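Local coordinates for protein peptidoglycan glycosyltransferase (Eggerthella lenta, PDB 4MNR) that belongs to the penicillin-binding proteins of bacteria and carries a domain of the beta-lactamase-like fold, at residues L125-A131 / A146-T150; A176-L180 / Y275-L280; Y181-T186 / D411-V415. All blocks are in the same frame, centred on the assembly; numbering follows the deposited sequence. Where two conformers were deposited one is given.

Contact 1 (L125-A131 / A146-T150); sequences LAGRKGA and ASAPT
The peptide units of Gly-130 and Ala-148 meet as an antiparallel hydrogen-bonded pair. Gly-130 N donates to Ala-148 O at 3.0 Å, and Ala-148 N returns the bond to Gly-130 O at the same length. Ala-131 and Ser-147 form the adjoining non-hydrogen-bonded pair. Beyond the hydrogen bonds the strands are joined by C-H...O contacts, with Ala-131 CA 3.2 Å from Ala-146 O. On one face of the two strands Ala-131 and Ser-147 point together. The other face carries Ala-148, whose CB rests 3.6 Å from Leu-125 CB. With CG of Leu-125 anti to its carbonyl carbon (chi1 -59°), CD1 reaches Ala-146 CB at 3.8 Å. Ala-148 CB also sits close to Arg-128 O, 3.3 Å away, beside the type II turn that spans Leu-125 to Arg-128. Next to the hydrogen-bonded pair, the bent aliphatic chain of Lys-129 crosses the ring of Pro-149, with Lys-129 CE 3.9 Å from Pro-149 CD; a cis peptide precedes this proline. Arg-128 turns elsewhere, to a salt bridge with Glu-435. The pair belongs to the hairpin of strands 130-135 and 142-148. Strand 425-431 flanks the former, the latter is outermost in the five-stranded sheet, and helix 115-125 packs on Ala-146.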
# COMPACT_ATOMS: atom_id res chain seq x y z
N LEU A 125 13.71 -0.70 -2.35
CA LEU A 125 13.63 -1.78 -1.38
C LEU A 125 14.88 -2.67 -1.34
O LEU A 125 14.95 -3.58 -0.53
CB LEU A 125 12.45 -2.70 -1.71
CG LEU A 125 11.07 -2.04 -1.74
CD1 LEU A 125 10.04 -3.02 -2.28
CD2 LEU A 125 10.72 -1.59 -0.35
N ALA A 126 15.84 -2.42 -2.23
CA ALA A 126 16.98 -3.32 -2.37
C ALA A 126 17.75 -3.51 -1.06
O ALA A 126 18.17 -2.54 -0.43
CB ALA A 126 17.91 -2.84 -3.48
N GLY A 127 17.91 -4.76 -0.63
CA GLY A 127 18.64 -5.05 0.59
C GLY A 127 17.79 -4.90 1.85
O GLY A 127 18.30 -5.06 2.96
N ARG A 128 16.51 -4.61 1.65
CA ARG A 128 15.59 -4.42 2.76
C ARG A 128 14.48 -5.45 2.72
O ARG A 128 14.38 -6.24 1.77
CB ARG A 128 14.92 -3.05 2.66
CG ARG A 128 15.86 -1.91 2.33
CD ARG A 128 16.13 -1.11 3.56
NE ARG A 128 17.01 0.02 3.34
CZ ARG A 128 17.36 0.86 4.30
NH1 ARG A 128 16.89 0.66 5.52
NH2 ARG A 128 18.18 1.88 4.06
N LYS A 129 13.65 -5.44 3.75
CA LYS A 129 12.40 -6.18 3.77
C LYS A 129 11.27 -5.14 3.71
O LYS A 129 11.28 -4.16 4.45
CB LYS A 129 12.32 -6.95 5.07
CG LYS A 129 11.41 -8.14 5.05
CD LYS A 129 11.96 -9.20 5.99
CE LYS A 129 13.37 -9.57 5.59
NZ LYS A 129 13.89 -10.75 6.35
N GLY A 130 10.32 -5.36 2.82
CA GLY A 130 9.20 -4.43 2.74
C GLY A 130 8.49 -4.48 1.41
O GLY A 130 8.58 -5.47 0.68
N ALA A 131 7.79 -3.40 1.07
CA ALA A 131 7.00 -3.40 -0.15
C ALA A 131 6.69 -2.00 -0.61
O ALA A 131 6.70 -1.06 0.19
CB ALA A 131 5.68 -4.15 0.08
N ALA A 146 6.08 -3.95 -5.83
CA ALA A 146 7.34 -4.63 -5.49
C ALA A 146 7.37 -5.14 -4.06
O ALA A 146 6.87 -4.49 -3.15
CB ALA A 146 8.53 -3.71 -5.70
N SER A 147 7.96 -6.32 -3.88
CA SER A 147 8.20 -6.86 -2.54
C SER A 147 9.68 -7.19 -2.42
O SER A 147 10.34 -7.49 -3.42
CB SER A 147 7.38 -8.13 -2.33
OG SER A 147 6.00 -7.90 -2.56
N ALA A 148 10.21 -7.12 -1.20
CA ALA A 148 11.59 -7.47 -0.92
C ALA A 148 11.64 -8.22 0.40
O ALA A 148 10.91 -7.88 1.32
CB ALA A 148 12.45 -6.21 -0.85
N PRO A 149 12.50 -9.24 0.52
CA PRO A 149 13.47 -9.72 -0.47
C PRO A 149 12.82 -10.34 -1.69
O PRO A 149 11.65 -10.73 -1.67
CB PRO A 149 14.25 -10.80 0.30
CG PRO A 149 14.01 -10.52 1.72
CD PRO A 149 12.62 -9.97 1.79
N THR A 150 13.59 -10.39 -2.76
CA THR A 150 13.05 -10.89 -4.00
C THR A 150 14.00 -11.91 -4.62
O THR A 150 14.96 -12.37 -3.98
CB THR A 150 12.71 -9.73 -4.97
OG1 THR A 150 11.94 -10.22 -6.07
CG2 THR A 150 13.98 -9.05 -5.46

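Contact 2 (A176-L180 / Y275-L280); sequences AAGSL and YTPESL
Ala-177 O is approached by C-H groups of Thr-276 and Pro-277: Thr-276 CG2 comes to 3.1 Å, Thr-276 CA to 3.3 Å, and CD of the proline ring closes in as well. The exchange is mutual, since Gly-178 CA faces Tyr-275 O at 3.5 Å, yet no hydrogen bond joins the two loops. The Tyr-275 ring presents its edge to Gly-178 O, which lies near the ring plane 3.7 Å from CE2, while one ring face leans on the backbone N of Pro-277, off toward the rim. Further along, Leu-180 and Pro-277 lie alongside and run in opposite senses, with Leu-180 CG 3.9 Å from Pro-277 CG. Leu-180, with CG anti to its carbonyl carbon (chi1 -69°), then spreads its two methyls: CD2 meets Glu-278 O at 3.6 Å, and CD1 touches Leu-280 CD1 at 3.9 Å, the two leucines crossing at about a right angle. A second shell sets these groups. Asp-174 binds Ala-177 N through OD1 and Ser-179 OG through its carbonyl, Thr-276 OG1 bonds to Leu-274 O, and Ser-279 OG bonds to Thr-320 N. The contact, at the surface, thus joins two irregular loops. Loop 176-180 lies between helices 156-165 and 188-197, with Ala-176 packed on strand 130-135; loop 275-280 lies between helices 242-263 and 284-289.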
# COMPACT_ATOMS: atom_id res chain seq x y z
N ALA A 176 3.52 -6.82 -0.90
CA ALA A 176 2.81 -5.64 -1.41
C ALA A 176 1.30 -5.77 -1.39
O ALA A 176 0.58 -4.78 -1.14
CB ALA A 176 3.30 -5.31 -2.83
N ALA A 177 0.80 -6.96 -1.70
CA ALA A 177 -0.63 -7.20 -1.73
C ALA A 177 -1.04 -8.22 -0.68
O ALA A 177 -2.16 -8.19 -0.20
CB ALA A 177 -1.05 -7.69 -3.10
N GLY A 178 -0.11 -9.11 -0.33
CA GLY A 178 -0.46 -10.34 0.38
C GLY A 178 -0.26 -10.39 1.89
O GLY A 178 -0.52 -11.43 2.50
N SER A 179 0.18 -9.28 2.47
CA SER A 179 0.59 -9.23 3.88
C SER A 179 -0.05 -8.07 4.65
O SER A 179 -0.07 -6.94 4.16
CB SER A 179 2.12 -9.09 3.95
OG SER A 179 2.75 -10.23 3.41
N LEU A 180 -0.54 -8.33 5.87
CA LEU A 180 -1.06 -7.25 6.71
C LEU A 180 0.03 -6.63 7.57
O LEU A 180 0.83 -7.33 8.19
CB LEU A 180 -2.16 -7.75 7.64
CG LEU A 180 -3.47 -8.15 6.97
CD1 LEU A 180 -4.44 -8.69 8.02
CD2 LEU A 180 -4.07 -6.97 6.23
N TYR A 275 -3.71 -12.76 -4.29
CA TYR A 275 -4.23 -12.89 -2.95
C TYR A 275 -3.99 -11.62 -2.16
O TYR A 275 -2.85 -11.15 -2.09
CB TYR A 275 -3.56 -14.05 -2.22
CG TYR A 275 -3.92 -14.06 -0.76
CD1 TYR A 275 -5.19 -14.42 -0.34
CD2 TYR A 275 -2.99 -13.69 0.20
CE1 TYR A 275 -5.53 -14.42 1.00
CE2 TYR A 275 -3.32 -13.69 1.55
CZ TYR A 275 -4.59 -14.05 1.94
OH TYR A 275 -4.93 -14.06 3.27
N THR A 276 -5.05 -11.07 -1.60
CA THR A 276 -4.94 -9.88 -0.77
C THR A 276 -5.84 -10.06 0.45
O THR A 276 -7.06 -10.16 0.31
CB THR A 276 -5.39 -8.61 -1.54
OG1 THR A 276 -4.69 -8.53 -2.79
CG2 THR A 276 -5.10 -7.36 -0.74
N PRO A 277 -5.24 -10.13 1.64
CA PRO A 277 -6.07 -10.30 2.84
C PRO A 277 -6.89 -9.03 3.09
O PRO A 277 -6.44 -7.93 2.80
CB PRO A 277 -5.05 -10.52 3.96
CG PRO A 277 -3.81 -9.81 3.47
CD PRO A 277 -3.81 -10.00 1.97
N GLU A 278 -8.08 -9.21 3.64
CA GLU A 278 -8.91 -8.10 4.06
C GLU A 278 -8.15 -7.25 5.09
O GLU A 278 -7.57 -7.80 6.03
CB GLU A 278 -10.16 -8.69 4.72
CG GLU A 278 -11.27 -7.72 4.99
CD GLU A 278 -12.47 -8.43 5.63
OE1 GLU A 278 -12.46 -9.67 5.71
OE2 GLU A 278 -13.41 -7.74 6.06
N SER A 279 -8.14 -5.93 4.91
CA SER A 279 -7.59 -5.04 5.93
C SER A 279 -8.60 -4.95 7.07
O SER A 279 -9.81 -5.05 6.83
CB SER A 279 -7.28 -3.65 5.35
OG SER A 279 -6.22 -3.74 4.41
N LEU A 280 -8.12 -4.81 8.30
CA LEU A 280 -8.96 -5.06 9.47
C LEU A 280 -9.06 -3.88 10.42
O LEU A 280 -8.09 -3.15 10.64
CB LEU A 280 -8.44 -6.27 10.24
CG LEU A 280 -8.28 -7.55 9.43
CD1 LEU A 280 -7.61 -8.64 10.26
CD2 LEU A 280 -9.64 -7.98 8.97

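Contact 3 (Y181-T186 / D411-V415); sequences YAPGST and DSWFV
Trp-413 rises from its strand toward the loop 181-186, and its indole is met there both at the edge and over one face. CG stands anti to the carbonyl carbon (chi1 -77°) and the ring is turned almost perpendicular to the CA-CB-CG plane (chi2 88°), which brings its six-membered part to Tyr-181 and puts one face of its pyrrole part against Pro-183 and Thr-186. Tyr-181 CB lies in the indole plane, 3.6 Å from CZ2. The indole N-H uses Ala-182 O in a weak and bent bond, with NE1 3.2 Å from that oxygen. The same carbonyl is held more closely by a water that donates to it at 2.6 Å and to Asp-411 OD2 at 2.6 Å, so the carboxylate and the loop are bridged. Asp-411 OD2 also faces the edge of the Tyr-181 ring at CD1, with ring and carboxylate planes nearly perpendicular, and its OD1 is taken up by Lys-406 in a salt bridge and by Asp-433 N. The tyrosine OH bonds to Glu-432. Pro-183 O and Thr-186 OG1 sit over the indole face, but the model places these oxygens too near each other and Thr-186 is nearly eclipsed (chi1 4°), so their positions are doubtful. As modelled, Thr-186 CG2 packs on Val-415 CG2 at 3.6 Å. Ser-185 OG bonds to Thr-403 N in one of two modelled conformers, so this is less certain. The sequence beginning at Ser-185 fits the Ser-x-x-Lys motif, and the strand paired with 411-415 carries a Lys-Thr-Gly ending at Gly-402, as in penicillin-binding proteins and serine beta-lactamases.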
# COMPACT_ATOMS: atom_id res chain seq x y z
N TYR A 181 0.01 -5.31 7.65
CA TYR A 181 0.96 -4.56 8.48
C TYR A 181 0.20 -3.60 9.39
O TYR A 181 -0.90 -3.15 9.05
CB TYR A 181 1.85 -3.69 7.59
CG TYR A 181 2.92 -4.40 6.77
CD1 TYR A 181 4.17 -4.65 7.31
CD2 TYR A 181 2.68 -4.78 5.46
CE1 TYR A 181 5.15 -5.28 6.58
CE2 TYR A 181 3.65 -5.42 4.72
CZ TYR A 181 4.89 -5.66 5.28
OH TYR A 181 5.89 -6.28 4.56
N ALA A 182 0.79 -3.25 10.53
CA ALA A 182 0.31 -2.08 11.26
C ALA A 182 0.75 -0.84 10.48
O ALA A 182 1.94 -0.70 10.16
CB ALA A 182 0.91 -2.04 12.64
N PRO A 183 -0.19 0.07 10.18
CA PRO A 183 0.19 1.22 9.35
C PRO A 183 0.84 2.34 10.15
O PRO A 183 1.43 3.25 9.56
CB PRO A 183 -1.15 1.70 8.79
CG PRO A 183 -2.16 1.33 9.86
CD PRO A 183 -1.65 -0.00 10.42
N GLY A 184 0.71 2.28 11.48
CA GLY A 184 1.21 3.36 12.30
C GLY A 184 0.64 4.70 11.85
O GLY A 184 -0.49 4.80 11.36
N SER A 185 1.45 5.74 11.99
CA SER A 185 0.95 7.10 11.81
C SER A 185 0.50 7.44 10.37
O SER A 185 -0.11 8.48 10.15
CB SER A 185 1.98 8.10 12.36
OG SER A 185 3.30 7.71 12.00
N THR A 186 0.75 6.55 9.41
CA THR A 186 0.19 6.73 8.07
C THR A 186 -1.34 6.71 8.09
O THR A 186 -2.01 7.38 7.30
CB THR A 186 0.70 5.63 7.11
OG1 THR A 186 1.51 4.70 7.84
CG2 THR A 186 1.57 6.27 6.07
N ASP A 411 8.71 -0.06 11.89
CA ASP A 411 8.59 -0.09 10.44
C ASP A 411 8.41 1.33 9.96
O ASP A 411 7.70 2.11 10.58
CB ASP A 411 7.38 -0.92 10.02
CG ASP A 411 7.55 -2.40 10.32
OD1 ASP A 411 8.70 -2.87 10.47
OD2 ASP A 411 6.52 -3.11 10.39
N SER A 412 9.03 1.65 8.83
CA SER A 412 9.03 3.01 8.33
C SER A 412 8.18 3.12 7.07
O SER A 412 8.40 2.40 6.10
CB SER A 412 10.47 3.46 8.05
OG SER A 412 10.50 4.81 7.60
N TRP A 413 7.20 4.03 7.09
CA TRP A 413 6.21 4.16 6.03
C TRP A 413 6.21 5.54 5.38
O TRP A 413 6.55 6.54 6.01
CB TRP A 413 4.80 4.04 6.62
CG TRP A 413 4.30 2.70 6.97
CD1 TRP A 413 4.47 2.04 8.15
CD2 TRP A 413 3.47 1.87 6.15
NE1 TRP A 413 3.81 0.82 8.11
CE2 TRP A 413 3.19 0.70 6.89
CE3 TRP A 413 2.95 2.00 4.86
CZ2 TRP A 413 2.41 -0.33 6.38
CZ3 TRP A 413 2.18 0.97 4.35
CH2 TRP A 413 1.92 -0.18 5.11
N PHE A 414 5.75 5.59 4.13
CA PHE A 414 5.31 6.86 3.55
C PHE A 414 4.18 6.58 2.58
O PHE A 414 4.25 5.62 1.82
CB PHE A 414 6.44 7.53 2.79
CG PHE A 414 6.07 8.87 2.23
CD1 PHE A 414 6.04 9.99 3.05
CD2 PHE A 414 5.77 9.02 0.89
CE1 PHE A 414 5.72 11.25 2.53
CE2 PHE A 414 5.46 10.28 0.36
CZ PHE A 414 5.44 11.38 1.18
N VAL A 415 3.14 7.42 2.61
CA VAL A 415 2.11 7.41 1.58
C VAL A 415 2.05 8.84 1.05
O VAL A 415 1.91 9.78 1.83
CB VAL A 415 0.73 7.00 2.14
CG1 VAL A 415 -0.33 7.13 1.06
CG2 VAL A 415 0.78 5.58 2.67
O HOH W 1 4.23 -1.93 9.94

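Contacts 2 and 3 share one continuous chain, since 176-180 runs straight into 181-186; their centres are about 14 Å apart. Contact 1 lies about 16 Å from contact 2 and about 15 Å from contact 3, centre to centre. It meets the former where Ser-147 OG, in one of its two conformers, probably bonds to Ala-176 N at 3.2 Å. Contacts 1 and 3 reach the same five-stranded sheet. The chain from 176 to 186 thus leads from beside the hairpin, through the surface loop, to the probable active-site motif of contact 3. Beside contact 2, an acetic acid, probably from the crystallisation liquor, lies about 3 Å (nearest atoms) from the Glu-278 side chain.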